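Local coordinates for protein methylxanthine N1-demethylase NdmA (Pseudomonas putida, PDB 6ICN) that removes the N1-methyl group of caffeine as a Rieske non-heme iron oxygenase, giving theobromine and formaldehyde, at residues E180-W183 with E184-T187. Sequence-based numbering, arbitrary orientation.
With CFF (caffeine), chain F.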
loop_
_atom_site.group_PDB
_atom_site.type_symbol
_atom_site.label_atom_id
_atom_site.label_comp_id
_atom_site.label_asym_id
_atom_site.label_seq_id
_atom_site.Cartn_x
_atom_site.Cartn_y
_atom_site.Cartn_z
ATOM N N GLU A 180 -2.909 -17.977 -28.833
ATOM C CA GLU A 180 -2.761 -19.382 -29.217
ATOM C C GLU A 180 -2.778 -20.308 -27.997
ATOM O O GLU A 180 -3.467 -21.336 -27.996
ATOM C CB GLU A 180 -1.464 -19.566 -30.021
ATOM C CG GLU A 180 -1.435 -18.828 -31.369
ATOM C CD GLU A 180 -0.951 -17.358 -31.286
ATOM O OE1 GLU A 180 -0.701 -16.815 -30.166
ATOM O OE2 GLU A 180 -0.805 -16.726 -32.366
ATOM N N ARG A 181 -2.027 -19.964 -26.938
ATOM C CA ARG A 181 -2.035 -20.831 -25.763
ATOM C C ARG A 181 -3.397 -20.816 -25.078
ATOM O O ARG A 181 -3.835 -21.837 -24.535
ATOM C CB ARG A 181 -0.913 -20.415 -24.797
ATOM C CG ARG A 181 0.485 -20.640 -25.398
ATOM C CD ARG A 181 1.288 -21.438 -24.444
ATOM N NE ARG A 181 2.726 -21.487 -24.686
ATOM C CZ ARG A 181 3.389 -22.623 -24.920
ATOM N NH1 ARG A 181 2.723 -23.767 -25.013
ATOM N NH2 ARG A 181 4.707 -22.606 -25.054
ATOM N N ARG A 182 -4.098 -19.672 -25.117
ATOM C CA ARG A 182 -5.429 -19.609 -24.527
ATOM C C ARG A 182 -6.407 -20.489 -25.294
ATOM O O ARG A 182 -7.200 -21.220 -24.689
ATOM C CB ARG A 182 -5.909 -18.151 -24.486
ATOM C CG ARG A 182 -6.934 -17.885 -23.384
ATOM C CD ARG A 182 -8.352 -18.220 -23.830
ATOM N NE ARG A 182 -9.223 -18.361 -22.658
ATOM C CZ ARG A 182 -9.312 -19.458 -21.909
ATOM N NH1 ARG A 182 -8.587 -20.543 -22.224
ATOM N NH2 ARG A 182 -10.122 -19.484 -20.846
ATOM N N TRP A 183 -6.355 -20.435 -26.629
ATOM C CA TRP A 183 -7.223 -21.271 -27.450
ATOM C C TRP A 183 -7.002 -22.747 -27.131
ATOM O O TRP A 183 -7.955 -23.501 -26.886
ATOM C CB TRP A 183 -6.959 -20.988 -28.933
ATOM C CG TRP A 183 -7.971 -21.612 -29.893
ATOM C CD1 TRP A 183 -9.016 -20.969 -30.496
ATOM C CD2 TRP A 183 -8.011 -22.977 -30.367
ATOM N NE1 TRP A 183 -9.714 -21.849 -31.311
ATOM C CE2 TRP A 183 -9.110 -23.081 -31.253
ATOM C CE3 TRP A 183 -7.217 -24.105 -30.147
ATOM C CZ2 TRP A 183 -9.458 -24.280 -31.889
ATOM C CZ3 TRP A 183 -7.557 -25.307 -30.789
ATOM C CH2 TRP A 183 -8.669 -25.378 -31.654
ATOM N N GLU A 184 -5.732 -23.169 -27.090
ATOM C CA GLU A 184 -5.446 -24.571 -26.811
ATOM C C GLU A 184 -5.905 -24.965 -25.413
ATOM O O GLU A 184 -6.410 -26.077 -25.210
ATOM C CB GLU A 184 -3.951 -24.842 -27.007
ATOM C CG GLU A 184 -3.516 -24.588 -28.435
ATOM C CD GLU A 184 -2.114 -25.055 -28.724
ATOM O OE1 GLU A 184 -1.603 -25.891 -27.948
ATOM O OE2 GLU A 184 -1.518 -24.561 -29.705
ATOM N N ASN A 185 -5.780 -24.059 -24.436
ATOM C CA ASN A 185 -6.287 -24.355 -23.099
ATOM C C ASN A 185 -7.800 -24.570 -23.106
ATOM O O ASN A 185 -8.313 -25.462 -22.423
ATOM C CB ASN A 185 -5.893 -23.220 -22.143
ATOM C CG ASN A 185 -6.540 -23.351 -20.773
ATOM O OD1 ASN A 185 -7.449 -22.594 -20.443
ATOM N ND2 ASN A 185 -6.099 -24.329 -19.981
ATOM N N PHE A 186 -8.530 -23.792 -23.903
ATOM C CA PHE A 186 -9.985 -23.889 -23.874
ATOM C C PHE A 186 -10.485 -25.200 -24.470
ATOM O O PHE A 186 -11.488 -25.745 -23.999
ATOM C CB PHE A 186 -10.597 -22.697 -24.613
ATOM C CG PHE A 186 -12.046 -22.482 -24.303
ATOM C CD1 PHE A 186 -13.025 -23.154 -25.021
ATOM C CD2 PHE A 186 -12.432 -21.620 -23.283
ATOM C CE1 PHE A 186 -14.374 -22.973 -24.732
ATOM C CE2 PHE A 186 -13.782 -21.439 -22.983
ATOM C CZ PHE A 186 -14.748 -22.108 -23.712
ATOM N N THR A 187 -9.799 -25.720 -25.487
ATOM C CA THR A 187 -10.247 -26.898 -26.223
ATOM C C THR A 187 -9.527 -28.167 -25.799
ATOM O O THR A 187 -9.639 -29.188 -26.480
ATOM C CB THR A 187 -10.044 -26.694 -27.729
ATOM O OG1 THR A 187 -8.660 -26.466 -27.999
ATOM C CG2 THR A 187 -10.872 -25.503 -28.267
HETATM N N1 CFF F . -14.244 -24.531 -20.703
HETATM C C2 CFF F . -15.165 -25.547 -20.704
HETATM C C10 CFF F . -13.020 -24.666 -21.471
HETATM C C6 CFF F . -14.459 -23.416 -19.998
HETATM N N3 CFF F . -16.310 -25.428 -19.986
HETATM O O11 CFF F . -14.963 -26.540 -21.336
HETATM C C12 CFF F . -17.296 -26.505 -19.978
HETATM C C4 CFF F . -16.531 -24.302 -19.270
HETATM C C5 CFF F . -15.631 -23.299 -19.273
HETATM N N9 CFF F . -17.559 -23.929 -18.487
HETATM O O13 CFF F . -13.650 -22.529 -20.000
HETATM N N7 CFF F . -16.111 -22.307 -18.500
HETATM C C8 CFF F . -17.297 -22.698 -18.016
HETATM C C14 CFF F . -15.689 -20.985 -18.073
HETATM O O HOH W 1 -0.305 -24.525 -25.263
#
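Arg182 and Asn185 join side chains over the last turn of helix 179-186, beside the caffeine pocket. From CB the arginine sets off with CG anti to its own backbone nitrogen (chi1 -154°), and a bend at chi2 sends CD and NE along the helix toward its C-terminal end. There CZ lies 4.0 Å from Phe186 CD2, which sits over one guanidinium face, the two planes nearly perpendicular at 81°. NH1 gives a hydrogen bond of 2.9 Å to Asn185 OD1, in the amide plane on a lone pair, but bent (N-H...O 140°) and with OD1 tilted out of the guanidinium plane. NH2 reaches the edge of the Phe186 ring and hydrogen-bonds to Tyr173 OH. With OD1 held by Arg182, Asn185 turns ND2 toward Asp307, a ligand of the cobalt ion, and toward Tyr101 of a neighbouring subunit. Phe186 turns a ring face to caffeine, whose methyl C10 stands over the ring centre, 3.7 Å from Phe186 CG. A leucine in place of Arg182 would probably leave Asn185 OD1 without this donor, the amide's rotation then resting on its ND2 side, and Tyr173 OH without its NH2 partner. Elsewhere on the helix, Thr187 CG2 makes a CH-pi contact over the six-membered ring of Trp183, and Thr187 N hydrogen-bonds to Trp183 O at 3.2 Å. One helix end thus presents an oriented amide to the metal's carboxylate ligand and an aromatic face to the substrate methyl.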